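Long-range contacts in Dps family protein (Staphylococcus aureus subsp. aureus, PDB 2D5K), which probably oxidises and stores iron inside a twelve-subunit ferritin-like shell and, as a Dps family member, is thought to compact the bacterial nucleoid: residues 5-16 / 60-71; 107-117 / 126-136. All blocks are in the same frame, centred on the assembly; numbering follows the deposited sequence.

Contact 1 (5-16 / 60-71); sequences QQDVVKELNQQV and AERILAVGGNPV
The carboxamide of N13 is held between two hydrocarbons: I63 CD1 lies over one face, shifted toward the oxygen (3.1 Å from N13 OD1), and V71 CG1 covers the other, 3.7 Å from N13 CG. Its polar ends grip the loop. N13 ND2 gives a nearly straight bond (167°) to N69 O at 3.2 Å, with the acceptor close to the amide plane, while V71 N reaches N13 OD1 at 2.9 Å from above the carbonyl plane, on the face V71 CG1 covers. An asparagine suits this place because it both donates to and accepts from the 69-71 backbone, fixing the rotation of its amide. At the other end, the Q5 amide lays one face against V66, its CD 3.7 Å from V66 CB, and V66 CG1 also sits over a face of the R62 guanidinium, toward the rim. Between these ends I63 is a knob in the hole formed by V9, L12, N13 and V16. Its CG1 is anti to the carbonyl carbon (chi1 -71°) and passes L12 CB tightly at 3.5 Å. V16 CG1 and V71 CG2 are tighter still, at 3.4 Å. G67, with positive phi, is the C-prime residue of a Schellman motif ending helix 38-65, and G68, lacking a side chain, lets the loop run close to V9 and I63. The axes of 5-16 and 60-65 run antiparallel, coming within 9.6 Å. Helix 123-147 borders L12 and helix 74-80 borders V71; Q5 and R62 both reach D122 in the turn beyond helix 92-120, and R62 also makes a salt bridge to D137 of a neighbouring subunit.

Contact 2 (107-117 / 126-136); sequences SKQLENAIEIA and EDMFIGMQTSV
F129 turns the face of its ring toward A113, whose CB stands over the centre, 3.8 Å from the ring centroid and 11° off the normal, a CH-pi contact. A117 CB approaches the edge of the same ring, and L110 CD2 meets F129 CD1 obliquely at 3.6 Å. The two alanines are small enough to let the ring in close to helix 92-120. I114 and F129 lie side by side, pointing opposite ways, with I114 CG1 against F129 CB, so the knobs of the two antiparallel helices interlock. Q133 runs roughly perpendicular to I114. Its chain is fully extended, with CG anti to the backbone N (chi1 -172°), which carries the amide across to E111. There Q133 NE2 gives a straight bond (167°) to the anti lone pair of E111 OE1 at 3.3 Å, and weaker ones to S107 O and to S107 OG, a hydroxyl paired chiefly with D137 of the same chain. A water lies 2.6 Å from Q133 OE1 and near E111 OE1. Thus Q133, a buried amide, has both ends provided for: NE2 has one sound bond to E111 and weak ones to the two S107 oxygens, and OE1 has the water beside it, which helps fix which way the amide is turned and would probably favour a charged E111 carboxylate.

Contact 1 comes first along the chain and is complete before contact 2 begins; their centres lie 14 Å apart. Between them they take in all four long helices of the ferritin-like bundle: contact 1 joins helix 5-32 to helix 38-65 and the loop after it, and contact 2 joins helix 92-120 to helix 123-147. Each is an antiparallel pair, and the pairs meet directly. L12 CD2 packs on F129 CZ at 3.5 Å, and Q15 NE2 probably hydrogen-bonds to Q109 OE1 at 3.2 Å. The two hairpins therefore close one end of a single bundle. Both contacts also touch the same neighbouring subunit, tying this end into the twelve-chain assembly.

Contact 1 (5-16 / 60-71)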
loop_
_atom_site.group_PDB
_atom_site.type_symbol
_atom_site.label_atom_id
_atom_site.label_comp_id
_atom_site.label_asym_id
_atom_site.label_seq_id
_atom_site.Cartn_x
_atom_site.Cartn_y
_atom_site.Cartn_z
ATOM N N GLN B 5 -6.696 36.187 24.346
ATOM C CA GLN B 5 -7.147 34.892 23.848
ATOM C C GLN B 5 -8.547 34.959 23.252
ATOM O O GLN B 5 -8.818 34.355 22.213
ATOM C CB GLN B 5 -7.122 33.854 24.971
ATOM C CG GLN B 5 -7.393 32.442 24.486
ATOM C CD GLN B 5 -6.299 31.934 23.569
ATOM O OE1 GLN B 5 -5.241 31.504 24.026
ATOM N NE2 GLN B 5 -6.542 31.997 22.264
ATOM N N GLN B 6 -9.433 35.694 23.916
ATOM C CA GLN B 6 -10.808 35.845 23.459
ATOM C C GLN B 6 -10.857 36.426 22.048
ATOM O O GLN B 6 -11.678 36.013 21.226
ATOM C CB GLN B 6 -11.585 36.750 24.422
ATOM C CG GLN B 6 -11.750 36.180 25.832
ATOM C CD GLN B 6 -10.423 35.930 26.538
ATOM O OE1 GLN B 6 -9.631 36.850 26.750
ATOM N NE2 GLN B 6 -10.177 34.676 26.904
ATOM N N ASP B 7 -9.984 37.390 21.775
ATOM C CA ASP B 7 -9.929 38.013 20.458
ATOM C C ASP B 7 -9.536 36.975 19.414
ATOM O O ASP B 7 -10.031 36.998 18.287
ATOM C CB ASP B 7 -8.906 39.155 20.428
ATOM C CG ASP B 7 -9.300 40.320 21.315
ATOM O OD1 ASP B 7 -10.496 40.673 21.335
ATOM O OD2 ASP B 7 -8.408 40.892 21.978
ATOM N N VAL B 8 -8.636 36.072 19.791
ATOM C CA VAL B 8 -8.184 35.032 18.873
ATOM C C VAL B 8 -9.307 34.034 18.603
ATOM O O VAL B 8 -9.496 33.598 17.468
ATOM C CB VAL B 8 -6.953 34.288 19.435
ATOM C CG1 VAL B 8 -6.453 33.263 18.425
ATOM C CG2 VAL B 8 -5.847 35.290 19.750
ATOM N N VAL B 9 -10.055 33.674 19.642
ATOM C CA VAL B 9 -11.164 32.739 19.467
ATOM C C VAL B 9 -12.158 33.313 18.462
ATOM O O VAL B 9 -12.721 32.589 17.643
ATOM C CB VAL B 9 -11.881 32.466 20.806
ATOM C CG1 VAL B 9 -13.169 31.680 20.563
ATOM C CG2 VAL B 9 -10.962 31.679 21.723
ATOM N N LYS B 10 -12.366 34.624 18.529
ATOM C CA LYS B 10 -13.274 35.311 17.621
ATOM C C LYS B 10 -12.777 35.132 16.182
ATOM O O LYS B 10 -13.567 34.893 15.266
ATOM C CB LYS B 10 -13.332 36.797 17.988
ATOM C CG LYS B 10 -14.361 37.621 17.232
ATOM C CD LYS B 10 -13.919 37.930 15.812
ATOM C CE LYS B 10 -14.797 39.008 15.201
ATOM N NZ LYS B 10 -14.753 40.253 16.019
ATOM N N GLU B 11 -11.465 35.256 15.992
ATOM C CA GLU B 11 -10.866 35.093 14.670
ATOM C C GLU B 11 -10.975 33.643 14.203
ATOM O O GLU B 11 -11.205 33.380 13.021
ATOM C CB GLU B 11 -9.390 35.508 14.690
ATOM C CG GLU B 11 -9.155 36.998 14.901
ATOM C CD GLU B 11 -9.894 37.852 13.889
ATOM O OE1 GLU B 11 -9.894 37.492 12.691
ATOM O OE2 GLU B 11 -10.466 38.890 14.290
ATOM N N LEU B 12 -10.794 32.706 15.130
ATOM C CA LEU B 12 -10.884 31.288 14.800
ATOM C C LEU B 12 -12.308 30.926 14.380
ATOM O O LEU B 12 -12.510 30.235 13.376
ATOM C CB LEU B 12 -10.448 30.430 15.999
ATOM C CG LEU B 12 -8.940 30.410 16.289
ATOM C CD1 LEU B 12 -8.679 29.879 17.697
ATOM C CD2 LEU B 12 -8.234 29.543 15.248
ATOM N N ASN B 13 -13.295 31.395 15.138
ATOM C CA ASN B 13 -14.685 31.102 14.801
ATOM C C ASN B 13 -15.102 31.751 13.488
ATOM O O ASN B 13 -15.927 31.203 12.759
ATOM C CB ASN B 13 -15.634 31.541 15.923
ATOM C CG ASN B 13 -15.897 30.433 16.922
ATOM O OD1 ASN B 13 -15.985 29.261 16.550
ATOM N ND2 ASN B 13 -16.035 30.796 18.194
ATOM N N GLN B 14 -14.534 32.914 13.185
ATOM C CA GLN B 14 -14.850 33.595 11.936
ATOM C C GLN B 14 -14.505 32.662 10.780
ATOM O O GLN B 14 -15.252 32.568 9.808
ATOM C CB GLN B 14 -14.055 34.896 11.814
ATOM C CG GLN B 14 -14.168 35.585 10.455
ATOM C CD GLN B 14 -15.564 36.122 10.170
ATOM O OE1 GLN B 14 -16.066 36.991 10.886
ATOM N NE2 GLN B 14 -16.194 35.607 9.120
ATOM N N GLN B 15 -13.374 31.964 10.890
ATOM C CA GLN B 15 -12.968 31.037 9.840
ATOM C C GLN B 15 -13.784 29.746 9.878
ATOM O O GLN B 15 -14.076 29.171 8.834
ATOM C CB GLN B 15 -11.473 30.714 9.942
ATOM C CG GLN B 15 -10.558 31.914 9.704
ATOM C CD GLN B 15 -10.930 32.693 8.454
ATOM O OE1 GLN B 15 -11.190 32.112 7.400
ATOM N NE2 GLN B 15 -10.952 34.016 8.566
ATOM N N VAL B 16 -14.154 29.281 11.069
ATOM C CA VAL B 16 -14.962 28.064 11.146
ATOM C C VAL B 16 -16.258 28.349 10.392
ATOM O O VAL B 16 -16.750 27.509 9.631
ATOM C CB VAL B 16 -15.302 27.674 12.607
ATOM C CG1 VAL B 16 -16.250 26.474 12.617
ATOM C CG2 VAL B 16 -14.032 27.326 13.363
ATOM N N ALA B 60 -11.654 24.408 14.862
ATOM C CA ALA B 60 -12.631 24.174 15.918
ATOM C C ALA B 60 -11.977 23.495 17.123
ATOM O O ALA B 60 -12.262 23.846 18.267
ATOM C CB ALA B 60 -13.777 23.313 15.399
ATOM N N GLU B 61 -11.102 22.524 16.872
ATOM C CA GLU B 61 -10.449 21.825 17.974
ATOM C C GLU B 61 -9.356 22.661 18.630
ATOM O O GLU B 61 -8.915 22.353 19.735
ATOM C CB GLU B 61 -9.895 20.479 17.508
ATOM C CG GLU B 61 -10.974 19.586 16.901
ATOM C CD GLU B 61 -10.635 18.112 16.954
ATOM O OE1 GLU B 61 -9.443 17.761 16.834
ATOM O OE2 GLU B 61 -11.573 17.299 17.102
ATOM N N ARG B 62 -8.915 23.717 17.952
ATOM C CA ARG B 62 -7.914 24.598 18.543
ATOM C C ARG B 62 -8.675 25.470 19.531
ATOM O O ARG B 62 -8.204 25.735 20.638
ATOM C CB ARG B 62 -7.241 25.477 17.482
ATOM C CG ARG B 62 -6.356 26.583 18.076
ATOM C CD ARG B 62 -5.303 26.011 19.034
ATOM N NE ARG B 62 -4.562 27.066 19.731
ATOM C CZ ARG B 62 -3.755 26.852 20.766
ATOM N NH1 ARG B 62 -3.579 25.619 21.228
ATOM N NH2 ARG B 62 -3.133 27.871 21.349
ATOM N N ILE B 63 -9.862 25.916 19.124
ATOM C CA ILE B 63 -10.702 26.736 19.985
ATOM C C ILE B 63 -10.957 25.956 21.271
ATOM O O ILE B 63 -10.977 26.527 22.365
ATOM C CB ILE B 63 -12.055 27.071 19.308
ATOM C CG1 ILE B 63 -11.831 28.059 18.156
ATOM C CG2 ILE B 63 -13.015 27.668 20.320
ATOM C CD1 ILE B 63 -13.092 28.407 17.388
ATOM N N LEU B 64 -11.146 24.648 21.133
ATOM C CA LEU B 64 -11.382 23.790 22.289
ATOM C C LEU B 64 -10.114 23.725 23.137
ATOM O O LEU B 64 -10.170 23.760 24.367
ATOM C CB LEU B 64 -11.777 22.383 21.828
ATOM C CG LEU B 64 -13.096 22.277 21.054
ATOM C CD1 LEU B 64 -13.193 20.919 20.372
ATOM C CD2 LEU B 64 -14.270 22.498 22.002
ATOM N N ALA B 65 -8.968 23.647 22.467
ATOM C CA ALA B 65 -7.682 23.570 23.148
ATOM C C ALA B 65 -7.360 24.826 23.963
ATOM O O ALA B 65 -6.518 24.781 24.860
ATOM C CB ALA B 65 -6.570 23.298 22.133
ATOM N N VAL B 66 -8.015 25.943 23.652
ATOM C CA VAL B 66 -7.783 27.180 24.398
ATOM C C VAL B 66 -8.968 27.493 25.311
ATOM O O VAL B 66 -9.090 28.601 25.838
ATOM C CB VAL B 66 -7.517 28.392 23.463
ATOM C CG1 VAL B 66 -6.279 28.131 22.628
ATOM C CG2 VAL B 66 -8.723 28.661 22.571
ATOM N N GLY B 67 -9.840 26.502 25.486
ATOM C CA GLY B 67 -10.990 26.656 26.361
ATOM C C GLY B 67 -12.191 27.404 25.818
ATOM O O GLY B 67 -13.062 27.810 26.588
ATOM N N GLY B 68 -12.258 27.581 24.502
ATOM C CA GLY B 68 -13.381 28.295 23.917
ATOM C C GLY B 68 -14.467 27.379 23.376
ATOM O O GLY B 68 -14.370 26.153 23.486
ATOM N N ASN B 69 -15.498 27.984 22.788
ATOM C CA ASN B 69 -16.628 27.254 22.212
ATOM C C ASN B 69 -16.691 27.398 20.691
ATOM O O ASN B 69 -17.016 28.468 20.177
ATOM C CB ASN B 69 -17.941 27.777 22.800
ATOM C CG ASN B 69 -18.066 27.502 24.280
ATOM O OD1 ASN B 69 -18.644 28.296 25.021
ATOM N ND2 ASN B 69 -17.537 26.368 24.720
ATOM N N PRO B 70 -16.399 26.316 19.950
ATOM C CA PRO B 70 -16.441 26.383 18.485
ATOM C C PRO B 70 -17.886 26.534 18.034
ATOM O O PRO B 70 -18.767 25.875 18.587
ATOM C CB PRO B 70 -15.874 25.028 18.048
ATOM C CG PRO B 70 -15.164 24.502 19.264
ATOM C CD PRO B 70 -16.007 24.972 20.404
ATOM N N VAL B 71 -18.141 27.393 17.049
ATOM C CA VAL B 71 -19.506 27.565 16.557
ATOM C C VAL B 71 -19.984 26.202 16.068
ATOM O O VAL B 71 -19.430 25.647 15.117
ATOM C CB VAL B 71 -19.579 28.588 15.396
ATOM C CG1 VAL B 71 -19.430 29.995 15.938
ATOM C CG2 VAL B 71 -18.489 28.307 14.376
#

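Contact 2 (107-117 / 126-136)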
loop_
_atom_site.group_PDB
_atom_site.type_symbol
_atom_site.label_atom_id
_atom_site.label_comp_id
_atom_site.label_asym_id
_atom_site.label_seq_id
_atom_site.Cartn_x
_atom_site.Cartn_y
_atom_site.Cartn_z
ATOM N N SER B 107 -8.154 35.658 2.637
ATOM C CA SER B 107 -6.729 35.894 2.833
ATOM C C SER B 107 -6.501 37.212 3.566
ATOM O O SER B 107 -5.615 37.312 4.413
ATOM C CB SER B 107 -5.991 35.907 1.493
ATOM O OG SER B 107 -4.595 36.061 1.702
ATOM N N LYS B 108 -7.303 38.224 3.243
ATOM C CA LYS B 108 -7.178 39.520 3.899
ATOM C C LYS B 108 -7.559 39.395 5.376
ATOM O O LYS B 108 -6.905 39.974 6.247
ATOM C CB LYS B 108 -8.073 40.556 3.208
ATOM C CG LYS B 108 -7.986 41.944 3.822
ATOM C CD LYS B 108 -8.792 42.961 3.021
ATOM C CE LYS B 108 -8.721 44.344 3.661
ATOM N NZ LYS B 108 -9.533 45.346 2.909
ATOM N N GLN B 109 -8.618 38.639 5.657
ATOM C CA GLN B 109 -9.046 38.430 7.040
ATOM C C GLN B 109 -7.955 37.696 7.799
ATOM O O GLN B 109 -7.679 37.990 8.963
ATOM C CB GLN B 109 -10.309 37.572 7.121
ATOM C CG GLN B 109 -11.613 38.251 6.800
ATOM C CD GLN B 109 -12.790 37.432 7.300
ATOM O OE1 GLN B 109 -12.804 36.205 7.164
ATOM N NE2 GLN B 109 -13.781 38.102 7.880
ATOM N N LEU B 110 -7.341 36.720 7.137
ATOM C CA LEU B 110 -6.292 35.937 7.777
ATOM C C LEU B 110 -5.058 36.772 8.107
ATOM O O LEU B 110 -4.388 36.519 9.105
ATOM C CB LEU B 110 -5.911 34.742 6.895
ATOM C CG LEU B 110 -6.967 33.636 6.800
ATOM C CD1 LEU B 110 -6.565 32.629 5.739
ATOM C CD2 LEU B 110 -7.118 32.952 8.156
ATOM N N GLU B 111 -4.757 37.768 7.277
ATOM C CA GLU B 111 -3.600 38.620 7.532
ATOM C C GLU B 111 -3.812 39.297 8.887
ATOM O O GLU B 111 -2.905 39.357 9.717
ATOM C CB GLU B 111 -3.455 39.669 6.419
ATOM C CG GLU B 111 -2.234 40.588 6.539
ATOM C CD GLU B 111 -0.900 39.886 6.302
ATOM O OE1 GLU B 111 -0.888 38.685 5.945
ATOM O OE2 GLU B 111 0.152 40.549 6.471
ATOM N N ASN B 112 -5.028 39.784 9.113
ATOM C CA ASN B 112 -5.372 40.445 10.366
ATOM C C ASN B 112 -5.404 39.441 11.519
ATOM O O ASN B 112 -4.925 39.728 12.613
ATOM C CB ASN B 112 -6.730 41.140 10.237
ATOM C CG ASN B 112 -7.123 41.894 11.493
ATOM O OD1 ASN B 112 -6.376 42.737 11.986
ATOM N ND2 ASN B 112 -8.305 41.594 12.016
ATOM N N ALA B 113 -5.962 38.261 11.265
ATOM C CA ALA B 113 -6.053 37.218 12.285
ATOM C C ALA B 113 -4.671 36.787 12.767
ATOM O O ALA B 113 -4.476 36.503 13.951
ATOM C CB ALA B 113 -6.811 36.009 11.729
ATOM N N ILE B 114 -3.722 36.721 11.837
ATOM C CA ILE B 114 -2.351 36.330 12.149
ATOM C C ILE B 114 -1.729 37.349 13.103
ATOM O O ILE B 114 -1.062 36.989 14.076
ATOM C CB ILE B 114 -1.522 36.232 10.848
ATOM C CG1 ILE B 114 -1.971 34.998 10.057
ATOM C CG2 ILE B 114 -0.027 36.184 11.162
ATOM C CD1 ILE B 114 -1.588 35.035 8.584
ATOM N N GLU B 115 -1.957 38.624 12.816
ATOM C CA GLU B 115 -1.431 39.695 13.650
ATOM C C GLU B 115 -2.036 39.632 15.050
ATOM O O GLU B 115 -1.328 39.767 16.046
ATOM C CB GLU B 115 -1.735 41.049 13.006
ATOM C CG GLU B 115 -1.418 42.242 13.888
ATOM C CD GLU B 115 -1.595 43.558 13.161
ATOM O OE1 GLU B 115 -2.648 43.742 12.509
ATOM O OE2 GLU B 115 -0.685 44.412 13.245
ATOM N N ILE B 116 -3.349 39.424 15.116
ATOM C CA ILE B 116 -4.057 39.338 16.391
ATOM C C ILE B 116 -3.537 38.180 17.236
ATOM O O ILE B 116 -3.264 38.340 18.425
ATOM C CB ILE B 116 -5.583 39.145 16.172
ATOM C CG1 ILE B 116 -6.159 40.353 15.427
ATOM C CG2 ILE B 116 -6.291 38.935 17.509
ATOM C CD1 ILE B 116 -5.792 41.681 16.037
ATOM N N ALA B 117 -3.406 37.012 16.617
ATOM C CA ALA B 117 -2.923 35.830 17.322
ATOM C C ALA B 117 -1.523 36.058 17.883
ATOM O O ALA B 117 -1.252 35.754 19.048
ATOM C CB ALA B 117 -2.926 34.631 16.384
ATOM N N GLU B 126 -1.836 31.256 15.499
ATOM C CA GLU B 126 -1.183 32.064 14.481
ATOM C C GLU B 126 -0.664 31.148 13.379
ATOM O O GLU B 126 -0.863 31.410 12.193
ATOM C CB GLU B 126 -0.020 32.855 15.091
ATOM C CG GLU B 126 0.731 33.707 14.077
ATOM C CD GLU B 126 1.909 34.443 14.686
ATOM O OE1 GLU B 126 2.239 34.179 15.862
ATOM O OE2 GLU B 126 2.511 35.279 13.986
ATOM N N ASP B 127 -0.008 30.064 13.782
ATOM C CA ASP B 127 0.550 29.101 12.838
ATOM C C ASP B 127 -0.542 28.457 11.987
ATOM O O ASP B 127 -0.348 28.218 10.793
ATOM C CB ASP B 127 1.331 28.022 13.597
ATOM C CG ASP B 127 2.030 27.047 12.674
ATOM O OD1 ASP B 127 2.823 27.497 11.820
ATOM O OD2 ASP B 127 1.789 25.827 12.807
ATOM N N MET B 128 -1.687 28.175 12.600
ATOM C CA MET B 128 -2.798 27.574 11.871
ATOM C C MET B 128 -3.336 28.536 10.821
ATOM O O MET B 128 -3.668 28.127 9.707
ATOM C CB MET B 128 -3.908 27.165 12.834
ATOM C CG MET B 128 -3.532 25.954 13.667
ATOM S SD MET B 128 -4.862 25.435 14.749
ATOM C CE MET B 128 -4.062 24.065 15.629
ATOM N N PHE B 129 -3.424 29.816 11.174
ATOM C CA PHE B 129 -3.901 30.811 10.222
ATOM C C PHE B 129 -2.916 30.920 9.063
ATOM O O PHE B 129 -3.319 31.089 7.915
ATOM C CB PHE B 129 -4.050 32.180 10.892
ATOM C CG PHE B 129 -5.207 32.270 11.846
ATOM C CD1 PHE B 129 -6.464 31.786 11.489
ATOM C CD2 PHE B 129 -5.054 32.881 13.088
ATOM C CE1 PHE B 129 -7.553 31.912 12.354
ATOM C CE2 PHE B 129 -6.137 33.010 13.957
ATOM C CZ PHE B 129 -7.388 32.525 13.586
ATOM N N ILE B 130 -1.622 30.834 9.368
ATOM C CA ILE B 130 -0.587 30.918 8.340
ATOM C C ILE B 130 -0.724 29.755 7.366
ATOM O O ILE B 130 -0.667 29.941 6.152
ATOM C CB ILE B 130 0.835 30.863 8.945
ATOM C CG1 ILE B 130 1.044 32.020 9.924
ATOM C CG2 ILE B 130 1.876 30.904 7.828
ATOM C CD1 ILE B 130 0.947 33.364 9.307
ATOM N N GLY B 131 -0.891 28.553 7.908
ATOM C CA GLY B 131 -1.044 27.381 7.065
ATOM C C GLY B 131 -2.238 27.535 6.139
ATOM O O GLY B 131 -2.171 27.196 4.959
ATOM N N MET B 132 -3.339 28.044 6.679
ATOM C CA MET B 132 -4.547 28.248 5.885
ATOM C C MET B 132 -4.322 29.304 4.802
ATOM O O MET B 132 -4.700 29.114 3.647
ATOM C CB MET B 132 -5.708 28.684 6.784
ATOM C CG MET B 132 -6.994 28.991 6.019
ATOM S SD MET B 132 -8.337 29.561 7.080
ATOM C CE MET B 132 -8.918 28.007 7.740
ATOM N N GLN B 133 -3.702 30.418 5.174
ATOM C CA GLN B 133 -3.447 31.481 4.206
ATOM C C GLN B 133 -2.552 30.975 3.075
ATOM O O GLN B 133 -2.707 31.380 1.923
ATOM C CB GLN B 133 -2.797 32.683 4.897
ATOM C CG GLN B 133 -2.679 33.919 4.004
ATOM C CD GLN B 133 -2.039 35.086 4.722
ATOM O OE1 GLN B 133 -1.031 34.921 5.407
ATOM N NE2 GLN B 133 -2.616 36.281 4.564
ATOM N N THR B 134 -1.616 30.091 3.408
ATOM C CA THR B 134 -0.712 29.523 2.413
ATOM C C THR B 134 -1.519 28.831 1.312
ATOM O O THR B 134 -1.323 29.085 0.121
ATOM C CB THR B 134 0.236 28.470 3.041
ATOM O OG1 THR B 134 1.061 29.090 4.038
ATOM C CG2 THR B 134 1.126 27.845 1.968
ATOM N N SER B 135 -2.428 27.951 1.720
ATOM C CA SER B 135 -3.248 27.214 0.760
ATOM C C SER B 135 -4.244 28.118 0.039
ATOM O O SER B 135 -4.454 27.987 -1.172
ATOM C CB SER B 135 -3.996 26.086 1.468
ATOM O OG SER B 135 -4.836 25.402 0.551
ATOM N N VAL B 136 -4.861 29.030 0.779
ATOM C CA VAL B 136 -5.820 29.958 0.183
ATOM C C VAL B 136 -5.168 30.768 -0.942
ATOM O O VAL B 136 -5.716 30.884 -2.047
ATOM C CB VAL B 136 -6.396 30.916 1.258
ATOM C CG1 VAL B 136 -7.119 32.089 0.599
ATOM C CG2 VAL B 136 -7.359 30.145 2.164
HETATM O O HOH W 1 0.964 36.580 5.307
#